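Antitoxin epsilon (PDB 1GVN) neutralizes its cognate zeta toxin as the antitoxin of a plasmid-borne type II toxin-antitoxin system that kills plasmid-free cells. Local coordinates at residues Ile11-Glu16 / Ala68-Trp73; Thr4-Phe9 / Tyr61-Leu66; Gln40-Asn45 / Lys81-Lys86; Ser20-Val25 / Gln49-Lys54. One frame throughout, in Å; residues are numbered along the deposited sequence.

Three helices, 5-31, 42-54 and 63-83, make up the core of the chain, and the four contacts sew them together in pairs. Contacts 1 and 2 both join helix 5-31 to helix 63-83; their centres lie 10 Å apart and they touch where I11 CG1 meets L66 CD1 at 3.8 Å. Contact 4 sets helix 42-54 against helix 5-31. The centres of contacts 1 and 4 are 11 Å apart, and W73 bridges them by packing on L50 and A53. Contact 3 joins helices 42-54 and 63-83 at the other end, 31 Å from contact 2 between centres, and meets contact 4 through L84 and R24. Contacts 1 and 4 reach widest to the other protein, contact 3 to the second epsilon subunit.

Contact 1: Ile11-Glu16 / Ala68-Trp73; sequences IEIINE and AVHEYW
I14 carries the contact: CD1 and CG2 both reach V69, CG2 also meets W73, and CG1 lies against H70. CD1 is 3.8 Å from V69 CG1, the two side chains crossing at about a right angle. The CG2 branch comes within 3.8 Å of W73 CD1 on the five-membered part of the indole, while CG1 rests 4.0 Å from both CA and CB of H70. The preceding residue, I13, brings its CG2 methyl to the imidazole, 3.4 Å from H70 CE1. With H70 CG anti to the backbone N (chi1 -169°), the ring reaches across to I13, and its two nitrogens are held from two chains: ND1 is bonded to E10 of the same chain, NE2 to an acidic side chain of another protein chain. That pair of bonds should fix the ring's rotation.

Behind this first layer, Y72 CD2 stands 3.6 Å above the plane of the W73 indole, offset toward its rim, and V69 CG1 sits in plane at the edge. The indole is thus helped into place by its own helix, with L17 and V21 of helix 5-31 and L50 and A53 also packing on it. L58, from the loop before helix 63-83, packs on I14. The two helix segments run nearly parallel, at 22° with their axes 9.6 Å apart: a close-packed, apolar interface of an all-helical bundle, edged by a histidine that joins it to another protein.

Contact 2: Thr4-Phe9 / Tyr61-Leu66; sequences TYEKTF and YSLEEL
E6 of helix 5-31 is the first residue of 4-9 to touch the other side, at L63, which its chain crosses at about a right angle. A chi1 of 180° swings the extended E6 chain away from its own N and out to L63: the aliphatic CG sits 3.9 Å from L63 CD1, and the carboxylate follows on, its OE1 3.2 Å from L63 CD2. These are van der Waals contacts made by an exposed glutamate.

K7 comes next. Its CB packs at 3.8 Å on L66 CD1, its CG at 4.1 Å on L63 CB, and CD continues past the backbone of Y61 to L63; the methylene stem, rather than the ammonium, does the work. From ahead of it T4 OG1 takes the K7 backbone N-H at 3.1 Å, the N-cap bond that starts the helix. T8 then gives both its N and its OG1 to T4 O.

Helix 63-83 starts with a fuller cap: S62 OG accepts from E65 N, and E65 OE1 takes S62 N at 2.9 Å through its anti lone pair. Y61, just ahead, points its hydroxyl to Q40 of the second subunit. Two capped N-termini thus lie side by side, with a capping box beginning helix 63-83, the third helix of this all-helical fold.

Contact 3: Gln40-Asn45 / Lys81-Lys86; sequences QLLEVN and KQVLNK
The carboxylate of E43 is the flat group that meets K86, and its two oxygens do different jobs. OE2 makes the salt bridge to K86 NZ at 3.3 Å, the two side chains crossing at about a right angle. OE1 is joined to the same ammonium through a water, which donates to E43 OE1 at 2.7 Å and accepts weakly from K86 NZ. The E43 chain bends at chi2 (93°), and this kink swings the carboxylate round to the lysine; K86 bends in turn at chi3 (-71°) to bring its end back toward the glutamate.

OE2 has a stronger partner in Y28 OH, on helix 5-31, so the carboxylate links three parts of the chain. Nearer the backbone the contact turns apolar: E43 CG packs 3.9 Å from L84 CD2, the two side chains sliding past one another in opposite directions, and L42 CD2 touches V83 CG1 loosely at 4.4 Å. V83 ends helix 63-83, and L84, the centre of an inverse gamma turn, leads the chain on to K86. V83 also packs on A68 of the second subunit.

An ammonium and a tyrosine hydroxyl beside it would probably keep the buried E43 ionised, and the ion pair probably helps hold the tail after helix 63-83 to the start of helix 42-54, though K86 also touches a crystal neighbour.

Contact 4: Ser20-Val25 / Gln49-Lys54; sequences SVYNRV and QLKLAK
Y22 lays its ring under the end of K54, whose NZ stands over the middle of one face, 3.6 Å from the ring centroid and only 8° off the normal. This is a clean cation-pi contact, and the methylene stem of K54 helps it along, with CD 3.6 Å from Y22 CD1. A second lysine comes to the far end of the ring: K51 NZ donates to Y22 OH at 3.0 Å, and its CG lies alongside the edge. The K51 chain runs extended until chi4 (-77°), where the last bend turns the ammonium in to the hydroxyl. L50 CB fills another part of the edge in plane, 3.8 Å from Y22 CD1.

Further along, L50 CD1 packs on two valines a turn apart, tip to tip with V25 CG2 at 3.5 Å and more loosely against V21 CG1 at 4.1 Å.

Another protein chain takes up the polar ends: its acidic side chains pair with the ammonium groups of K51 and K54, which are probably neutralised by that partner, while Y22 OH is hydrogen-bonded to it. Segments 20-25 and 49-54 run roughly antiparallel, at 150°, with axes 10.7 Å apart at closest approach. A leucine-valine core and a lysine-tyrosine cluster that meets the other protein make this the helix-helix packing of an all-helical bundle that doubles as a protein-binding face, consistent with toxin neutralization.

Contact 1: Ile11-Glu16 / Ala68-Trp73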
# COMPACT_ATOMS: atom_id res chain seq x y z
N ILE A 11 11.14 13.04 -8.42
CA ILE A 11 11.89 11.98 -7.76
C ILE A 11 12.48 12.43 -6.43
O ILE A 11 12.49 11.68 -5.46
CB ILE A 11 13.00 11.43 -8.68
CG1 ILE A 11 12.37 10.67 -9.85
CG2 ILE A 11 13.95 10.53 -7.89
CD1 ILE A 11 13.35 10.12 -10.86
N GLU A 12 12.97 13.67 -6.38
CA GLU A 12 13.54 14.19 -5.15
C GLU A 12 12.48 14.27 -4.06
O GLU A 12 12.74 13.97 -2.89
CB GLU A 12 14.16 15.58 -5.39
CG GLU A 12 14.94 16.12 -4.20
CD GLU A 12 14.15 17.12 -3.36
OE1 GLU A 12 13.00 16.81 -2.97
OE2 GLU A 12 14.68 18.21 -3.08
N ILE A 13 11.27 14.69 -4.44
CA ILE A 13 10.18 14.80 -3.47
C ILE A 13 9.78 13.40 -3.00
O ILE A 13 9.60 13.17 -1.81
CB ILE A 13 8.96 15.52 -4.09
CG1 ILE A 13 9.33 16.97 -4.44
CG2 ILE A 13 7.78 15.51 -3.11
CD1 ILE A 13 9.75 17.82 -3.26
N ILE A 14 9.63 12.47 -3.94
CA ILE A 14 9.27 11.10 -3.60
C ILE A 14 10.26 10.52 -2.59
O ILE A 14 9.86 9.97 -1.57
CB ILE A 14 9.25 10.18 -4.84
CG1 ILE A 14 8.07 10.53 -5.74
CG2 ILE A 14 9.17 8.70 -4.40
CD1 ILE A 14 8.10 9.83 -7.07
N ASN A 15 11.55 10.66 -2.88
CA ASN A 15 12.56 10.11 -1.98
C ASN A 15 12.49 10.71 -0.59
O ASN A 15 12.70 10.01 0.40
CB ASN A 15 13.96 10.30 -2.58
CG ASN A 15 14.23 9.36 -3.73
OD1 ASN A 15 13.68 8.25 -3.77
ND2 ASN A 15 15.07 9.77 -4.67
N GLU A 16 12.19 12.00 -0.48
CA GLU A 16 12.09 12.62 0.83
C GLU A 16 10.85 12.13 1.56
O GLU A 16 10.92 11.75 2.73
CB GLU A 16 12.04 14.14 0.71
CG GLU A 16 13.40 14.78 0.45
CD GLU A 16 13.38 16.28 0.65
OE1 GLU A 16 12.88 16.74 1.70
OE2 GLU A 16 13.88 17.01 -0.24
N ALA A 68 2.13 8.96 -9.92
CA ALA A 68 1.36 7.90 -9.29
C ALA A 68 2.13 7.43 -8.05
O ALA A 68 1.55 7.25 -6.99
CB ALA A 68 1.15 6.74 -10.25
N VAL A 69 3.44 7.25 -8.20
CA VAL A 69 4.26 6.82 -7.08
C VAL A 69 4.18 7.86 -5.97
O VAL A 69 4.10 7.53 -4.79
CB VAL A 69 5.74 6.65 -7.48
CG1 VAL A 69 6.61 6.46 -6.24
CG2 VAL A 69 5.89 5.45 -8.39
N HIS A 70 4.19 9.13 -6.36
CA HIS A 70 4.12 10.22 -5.40
C HIS A 70 2.81 10.12 -4.61
O HIS A 70 2.79 10.29 -3.40
CB HIS A 70 4.21 11.56 -6.14
CG HIS A 70 4.41 12.74 -5.23
ND1 HIS A 70 4.72 14.00 -5.70
CD2 HIS A 70 4.32 12.85 -3.88
CE1 HIS A 70 4.82 14.83 -4.68
NE2 HIS A 70 4.58 14.17 -3.57
N GLU A 71 1.71 9.81 -5.30
CA GLU A 71 0.42 9.68 -4.63
C GLU A 71 0.45 8.47 -3.69
O GLU A 71 -0.12 8.50 -2.60
CB GLU A 71 -0.71 9.53 -5.65
CG GLU A 71 -2.09 9.30 -5.03
CD GLU A 71 -2.43 10.29 -3.93
OE1 GLU A 71 -1.91 11.42 -3.95
OE2 GLU A 71 -3.24 9.94 -3.04
N TYR A 72 1.11 7.40 -4.13
CA TYR A 72 1.23 6.19 -3.31
C TYR A 72 1.78 6.57 -1.94
O TYR A 72 1.23 6.19 -0.90
CB TYR A 72 2.19 5.20 -3.96
CG TYR A 72 2.56 4.03 -3.07
CD1 TYR A 72 1.76 2.90 -3.01
CD2 TYR A 72 3.69 4.08 -2.25
CE1 TYR A 72 2.07 1.83 -2.16
CE2 TYR A 72 4.02 3.02 -1.40
CZ TYR A 72 3.20 1.90 -1.36
OH TYR A 72 3.53 0.85 -0.53
N TRP A 73 2.87 7.32 -1.94
CA TRP A 73 3.49 7.72 -0.70
C TRP A 73 2.65 8.69 0.10
O TRP A 73 2.71 8.70 1.33
CB TRP A 73 4.89 8.28 -0.96
CG TRP A 73 5.82 7.18 -1.35
CD1 TRP A 73 6.29 6.91 -2.61
CD2 TRP A 73 6.30 6.14 -0.50
NE1 TRP A 73 7.04 5.75 -2.59
CE2 TRP A 73 7.06 5.26 -1.31
CE3 TRP A 73 6.17 5.86 0.86
CZ2 TRP A 73 7.69 4.12 -0.79
CZ3 TRP A 73 6.79 4.73 1.38
CH2 TRP A 73 7.54 3.88 0.55

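Contact 2: Thr4-Phe9 / Tyr61-Leu66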
# COMPACT_ATOMS: atom_id res chain seq x y z
N THR A 4 14.57 14.80 -17.25
CA THR A 4 14.14 16.20 -17.24
C THR A 4 14.14 16.72 -15.81
O THR A 4 14.08 15.94 -14.86
CB THR A 4 12.73 16.34 -17.81
OG1 THR A 4 11.80 15.66 -16.95
CG2 THR A 4 12.66 15.74 -19.21
N TYR A 5 14.20 18.04 -15.65
CA TYR A 5 14.20 18.62 -14.32
C TYR A 5 12.88 18.30 -13.63
O TYR A 5 12.82 18.08 -12.43
CB TYR A 5 14.38 20.14 -14.38
CG TYR A 5 14.34 20.79 -13.02
CD1 TYR A 5 15.28 20.45 -12.04
CD2 TYR A 5 13.36 21.72 -12.70
CE1 TYR A 5 15.23 21.03 -10.78
CE2 TYR A 5 13.31 22.30 -11.43
CZ TYR A 5 14.24 21.95 -10.48
OH TYR A 5 14.18 22.51 -9.22
N GLU A 6 11.81 18.29 -14.42
CA GLU A 6 10.49 17.99 -13.88
C GLU A 6 10.44 16.62 -13.22
O GLU A 6 9.92 16.47 -12.11
CB GLU A 6 9.45 18.08 -15.00
CG GLU A 6 8.04 17.79 -14.56
CD GLU A 6 7.03 18.24 -15.60
OE1 GLU A 6 7.19 17.87 -16.79
OE2 GLU A 6 6.08 18.95 -15.22
N LYS A 7 10.98 15.61 -13.91
CA LYS A 7 10.99 14.25 -13.37
C LYS A 7 11.96 14.15 -12.21
O LYS A 7 11.69 13.47 -11.22
CB LYS A 7 11.38 13.25 -14.46
CG LYS A 7 10.31 13.02 -15.53
CD LYS A 7 10.73 11.88 -16.46
CE LYS A 7 12.02 12.20 -17.20
NZ LYS A 7 12.57 11.02 -17.91
N THR A 8 13.10 14.81 -12.34
CA THR A 8 14.12 14.81 -11.30
C THR A 8 13.56 15.40 -10.01
O THR A 8 13.81 14.88 -8.93
CB THR A 8 15.36 15.64 -11.73
OG1 THR A 8 16.01 15.00 -12.83
CG2 THR A 8 16.34 15.79 -10.57
N PHE A 9 12.81 16.50 -10.14
CA PHE A 9 12.23 17.15 -8.97
C PHE A 9 11.19 16.22 -8.33
O PHE A 9 11.13 16.09 -7.10
CB PHE A 9 11.58 18.48 -9.37
CG PHE A 9 11.02 19.26 -8.21
CD1 PHE A 9 9.74 19.01 -7.74
CD2 PHE A 9 11.79 20.23 -7.58
CE1 PHE A 9 9.23 19.72 -6.65
CE2 PHE A 9 11.29 20.96 -6.50
CZ PHE A 9 10.01 20.70 -6.03
N TYR A 61 10.96 5.37 -14.71
CA TYR A 61 9.55 5.75 -14.80
C TYR A 61 9.25 7.02 -15.57
O TYR A 61 10.04 7.96 -15.59
CB TYR A 61 8.95 5.89 -13.40
CG TYR A 61 8.65 4.59 -12.69
CD1 TYR A 61 8.92 3.36 -13.28
CD2 TYR A 61 8.08 4.60 -11.42
CE1 TYR A 61 8.62 2.16 -12.63
CE2 TYR A 61 7.78 3.41 -10.76
CZ TYR A 61 8.05 2.20 -11.37
OH TYR A 61 7.75 1.02 -10.72
N SER A 62 8.07 7.05 -16.20
CA SER A 62 7.62 8.21 -16.94
C SER A 62 7.15 9.21 -15.88
O SER A 62 7.01 8.85 -14.71
CB SER A 62 6.45 7.85 -17.85
OG SER A 62 5.33 7.41 -17.09
N LEU A 63 6.89 10.44 -16.29
CA LEU A 63 6.43 11.45 -15.36
C LEU A 63 5.10 11.04 -14.75
O LEU A 63 4.85 11.27 -13.57
CB LEU A 63 6.27 12.80 -16.07
CG LEU A 63 5.66 13.92 -15.23
CD1 LEU A 63 6.52 14.19 -14.01
CD2 LEU A 63 5.53 15.18 -16.09
N GLU A 64 4.24 10.42 -15.56
CA GLU A 64 2.93 9.98 -15.08
C GLU A 64 3.09 8.89 -14.03
O GLU A 64 2.38 8.87 -13.03
CB GLU A 64 2.09 9.45 -16.24
CG GLU A 64 1.65 10.51 -17.25
CD GLU A 64 2.82 11.16 -17.99
OE1 GLU A 64 3.62 10.43 -18.62
OE2 GLU A 64 2.93 12.41 -17.95
N GLU A 65 4.02 7.97 -14.26
CA GLU A 65 4.25 6.89 -13.31
C GLU A 65 4.83 7.45 -12.02
O GLU A 65 4.54 6.95 -10.93
CB GLU A 65 5.20 5.85 -13.91
CG GLU A 65 4.59 5.06 -15.07
CD GLU A 65 5.56 4.06 -15.66
OE1 GLU A 65 6.70 4.45 -15.98
OE2 GLU A 65 5.19 2.87 -15.80
N LEU A 66 5.64 8.50 -12.12
CA LEU A 66 6.24 9.12 -10.94
C LEU A 66 5.18 9.83 -10.10
O LEU A 66 5.23 9.81 -8.87
CB LEU A 66 7.33 10.11 -11.35
CG LEU A 66 8.60 9.50 -11.95
CD1 LEU A 66 9.53 10.60 -12.40
CD2 LEU A 66 9.28 8.61 -10.92

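Contact 3: Gln40-Asn45 / Lys81-Lys86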
# COMPACT_ATOMS: atom_id res chain seq x y z
N GLN A 40 2.04 -11.49 9.47
CA GLN A 40 0.67 -11.47 9.95
C GLN A 40 0.44 -10.20 10.78
O GLN A 40 -0.67 -9.67 10.82
CB GLN A 40 0.39 -12.71 10.81
CG GLN A 40 -0.87 -12.66 11.67
CD GLN A 40 -2.16 -12.55 10.86
OE1 GLN A 40 -2.25 -13.07 9.75
NE2 GLN A 40 -3.16 -11.90 11.43
N LEU A 41 1.49 -9.72 11.43
CA LEU A 41 1.37 -8.51 12.25
C LEU A 41 1.09 -7.35 11.30
O LEU A 41 1.85 -7.09 10.37
CB LEU A 41 2.65 -8.28 13.05
CG LEU A 41 3.05 -9.46 13.95
CD1 LEU A 41 4.34 -9.15 14.69
CD2 LEU A 41 1.93 -9.75 14.95
N LEU A 42 -0.02 -6.65 11.53
CA LEU A 42 -0.44 -5.55 10.66
C LEU A 42 0.63 -4.51 10.33
O LEU A 42 0.78 -4.12 9.16
CB LEU A 42 -1.67 -4.85 11.25
CG LEU A 42 -2.40 -3.88 10.32
CD1 LEU A 42 -2.72 -4.57 9.00
CD2 LEU A 42 -3.69 -3.41 10.98
N GLU A 43 1.38 -4.06 11.33
CA GLU A 43 2.40 -3.05 11.10
C GLU A 43 3.61 -3.59 10.35
O GLU A 43 4.28 -2.85 9.63
CB GLU A 43 2.85 -2.42 12.43
CG GLU A 43 1.69 -1.83 13.23
CD GLU A 43 1.11 -2.82 14.22
OE1 GLU A 43 1.12 -4.04 13.94
OE2 GLU A 43 0.62 -2.38 15.28
N VAL A 44 3.90 -4.87 10.54
CA VAL A 44 5.01 -5.51 9.87
C VAL A 44 4.61 -5.78 8.42
O VAL A 44 5.44 -5.69 7.51
CB VAL A 44 5.41 -6.82 10.57
CG1 VAL A 44 6.50 -7.55 9.78
CG2 VAL A 44 5.93 -6.51 11.98
N ASN A 45 3.34 -6.10 8.20
CA ASN A 45 2.85 -6.34 6.85
C ASN A 45 3.01 -5.04 6.07
O ASN A 45 3.47 -5.04 4.92
CB ASN A 45 1.38 -6.76 6.89
CG ASN A 45 0.84 -7.11 5.51
OD1 ASN A 45 0.58 -6.24 4.68
ND2 ASN A 45 0.67 -8.40 5.26
N LYS A 81 -0.16 6.81 9.62
CA LYS A 81 -0.52 7.60 10.80
C LYS A 81 -1.72 7.00 11.53
O LYS A 81 -1.87 7.19 12.74
CB LYS A 81 -0.82 9.04 10.40
CG LYS A 81 0.37 9.79 9.83
CD LYS A 81 0.00 11.24 9.52
CE LYS A 81 1.19 11.99 8.94
NZ LYS A 81 0.83 13.39 8.58
N GLN A 82 -2.56 6.27 10.80
CA GLN A 82 -3.75 5.66 11.40
C GLN A 82 -3.46 4.31 12.06
O GLN A 82 -3.84 4.07 13.20
CB GLN A 82 -4.85 5.47 10.34
CG GLN A 82 -6.18 5.00 10.93
CD GLN A 82 -7.24 4.71 9.88
OE1 GLN A 82 -7.38 5.44 8.90
NE2 GLN A 82 -8.02 3.65 10.10
N VAL A 83 -2.80 3.41 11.33
CA VAL A 83 -2.50 2.08 11.86
C VAL A 83 -1.53 2.03 13.02
O VAL A 83 -1.60 1.12 13.85
CB VAL A 83 -1.97 1.15 10.76
CG1 VAL A 83 -3.08 0.83 9.80
CG2 VAL A 83 -0.80 1.80 10.05
N LEU A 84 -0.61 2.99 13.08
CA LEU A 84 0.37 3.02 14.16
C LEU A 84 -0.33 3.56 15.40
O LEU A 84 -0.03 4.65 15.89
CB LEU A 84 1.56 3.90 13.75
CG LEU A 84 2.19 3.38 12.44
CD1 LEU A 84 3.39 4.23 12.06
CD2 LEU A 84 2.60 1.93 12.62
N ASN A 85 -1.26 2.74 15.94
CA ASN A 85 -2.17 3.07 17.03
C ASN A 85 -1.57 2.72 18.38
O ASN A 85 -1.76 3.52 19.36
CB ASN A 85 -3.51 2.36 16.84
CG ASN A 85 -4.52 2.73 17.91
OD1 ASN A 85 -4.49 3.83 18.45
ND2 ASN A 85 -5.42 1.80 18.22
N LYS A 86 -0.96 1.57 18.59
CA LYS A 86 -0.44 1.19 19.90
C LYS A 86 0.56 2.19 20.46
O LYS A 86 1.37 2.76 19.73
CB LYS A 86 0.17 -0.22 19.84
CG LYS A 86 -0.89 -1.31 19.85
CD LYS A 86 -0.31 -2.70 19.64
CE LYS A 86 0.18 -2.87 18.21
NZ LYS A 86 0.61 -4.27 17.95
O HOH W 1 0.95 -6.23 15.51

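Contact 4: Ser20-Val25 / Gln49-Lys54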
# COMPACT_ATOMS: atom_id res chain seq x y z
N SER A 20 10.35 9.49 5.00
CA SER A 20 9.58 9.93 6.15
C SER A 20 8.57 8.86 6.57
O SER A 20 8.46 8.51 7.75
CB SER A 20 8.84 11.23 5.81
OG SER A 20 8.00 11.63 6.88
N VAL A 21 7.84 8.33 5.60
CA VAL A 21 6.82 7.32 5.85
C VAL A 21 7.46 5.99 6.27
O VAL A 21 7.03 5.36 7.24
CB VAL A 21 5.95 7.10 4.58
CG1 VAL A 21 4.95 5.98 4.80
CG2 VAL A 21 5.22 8.39 4.23
N TYR A 22 8.49 5.57 5.55
CA TYR A 22 9.16 4.32 5.87
C TYR A 22 9.75 4.39 7.27
O TYR A 22 9.58 3.47 8.08
CB TYR A 22 10.27 4.03 4.87
CG TYR A 22 10.94 2.70 5.11
CD1 TYR A 22 10.37 1.52 4.63
CD2 TYR A 22 12.12 2.62 5.84
CE1 TYR A 22 10.97 0.28 4.88
CE2 TYR A 22 12.72 1.39 6.10
CZ TYR A 22 12.14 0.23 5.62
OH TYR A 22 12.75 -0.98 5.88
N ASN A 23 10.46 5.48 7.56
CA ASN A 23 11.08 5.64 8.87
C ASN A 23 10.08 5.62 10.01
O ASN A 23 10.35 5.06 11.06
CB ASN A 23 11.92 6.92 8.92
CG ASN A 23 13.22 6.78 8.14
OD1 ASN A 23 13.76 5.69 8.03
ND2 ASN A 23 13.72 7.89 7.61
N ARG A 24 8.91 6.22 9.80
CA ARG A 24 7.87 6.23 10.82
C ARG A 24 7.49 4.78 11.12
O ARG A 24 7.41 4.36 12.28
CB ARG A 24 6.63 6.99 10.33
CG ARG A 24 5.43 6.93 11.27
CD ARG A 24 4.22 7.65 10.67
NE ARG A 24 4.55 9.04 10.34
CZ ARG A 24 4.36 9.59 9.15
NH1 ARG A 24 3.84 8.89 8.15
NH2 ARG A 24 4.72 10.86 8.94
N VAL A 25 7.24 4.01 10.07
CA VAL A 25 6.87 2.62 10.21
C VAL A 25 7.99 1.78 10.83
O VAL A 25 7.74 0.97 11.73
CB VAL A 25 6.46 2.01 8.86
CG1 VAL A 25 6.09 0.54 9.03
CG2 VAL A 25 5.28 2.78 8.29
N GLN A 49 5.36 -4.13 2.78
CA GLN A 49 4.85 -3.56 1.54
C GLN A 49 5.65 -2.33 1.12
O GLN A 49 5.93 -2.12 -0.03
CB GLN A 49 3.37 -3.20 1.68
CG GLN A 49 2.45 -4.41 1.85
CD GLN A 49 1.00 -4.01 2.00
OE1 GLN A 49 0.42 -3.39 1.11
NE2 GLN A 49 0.40 -4.38 3.12
N LEU A 50 6.05 -1.57 2.15
CA LEU A 50 6.84 -0.37 1.90
C LEU A 50 8.22 -0.76 1.37
O LEU A 50 8.78 -0.08 0.50
CB LEU A 50 6.97 0.47 3.17
CG LEU A 50 5.66 1.03 3.77
CD1 LEU A 50 6.00 2.02 4.90
CD2 LEU A 50 4.86 1.74 2.70
N LYS A 51 8.77 -1.86 1.89
CA LYS A 51 10.07 -2.33 1.41
C LYS A 51 9.95 -2.70 -0.07
O LYS A 51 10.83 -2.41 -0.88
CB LYS A 51 10.52 -3.58 2.21
CG LYS A 51 10.93 -3.28 3.65
CD LYS A 51 11.29 -4.57 4.41
CE LYS A 51 11.93 -4.28 5.77
NZ LYS A 51 13.36 -3.87 5.63
N LEU A 52 8.84 -3.33 -0.42
CA LEU A 52 8.59 -3.73 -1.80
C LEU A 52 8.49 -2.49 -2.68
O LEU A 52 9.03 -2.45 -3.79
CB LEU A 52 7.30 -4.56 -1.85
CG LEU A 52 7.05 -5.45 -3.07
CD1 LEU A 52 5.80 -6.28 -2.83
CD2 LEU A 52 6.90 -4.60 -4.31
N ALA A 53 7.81 -1.47 -2.18
CA ALA A 53 7.63 -0.23 -2.92
C ALA A 53 8.97 0.45 -3.22
O ALA A 53 9.17 1.00 -4.30
CB ALA A 53 6.73 0.72 -2.12
N LYS A 54 9.88 0.40 -2.25
CA LYS A 54 11.20 1.03 -2.36
C LYS A 54 12.22 0.32 -3.25
O LYS A 54 13.29 0.86 -3.52
CB LYS A 54 11.80 1.20 -0.96
CG LYS A 54 11.12 2.25 -0.11
CD LYS A 54 11.69 2.23 1.31
CE LYS A 54 13.20 2.45 1.29
NZ LYS A 54 13.82 2.04 2.57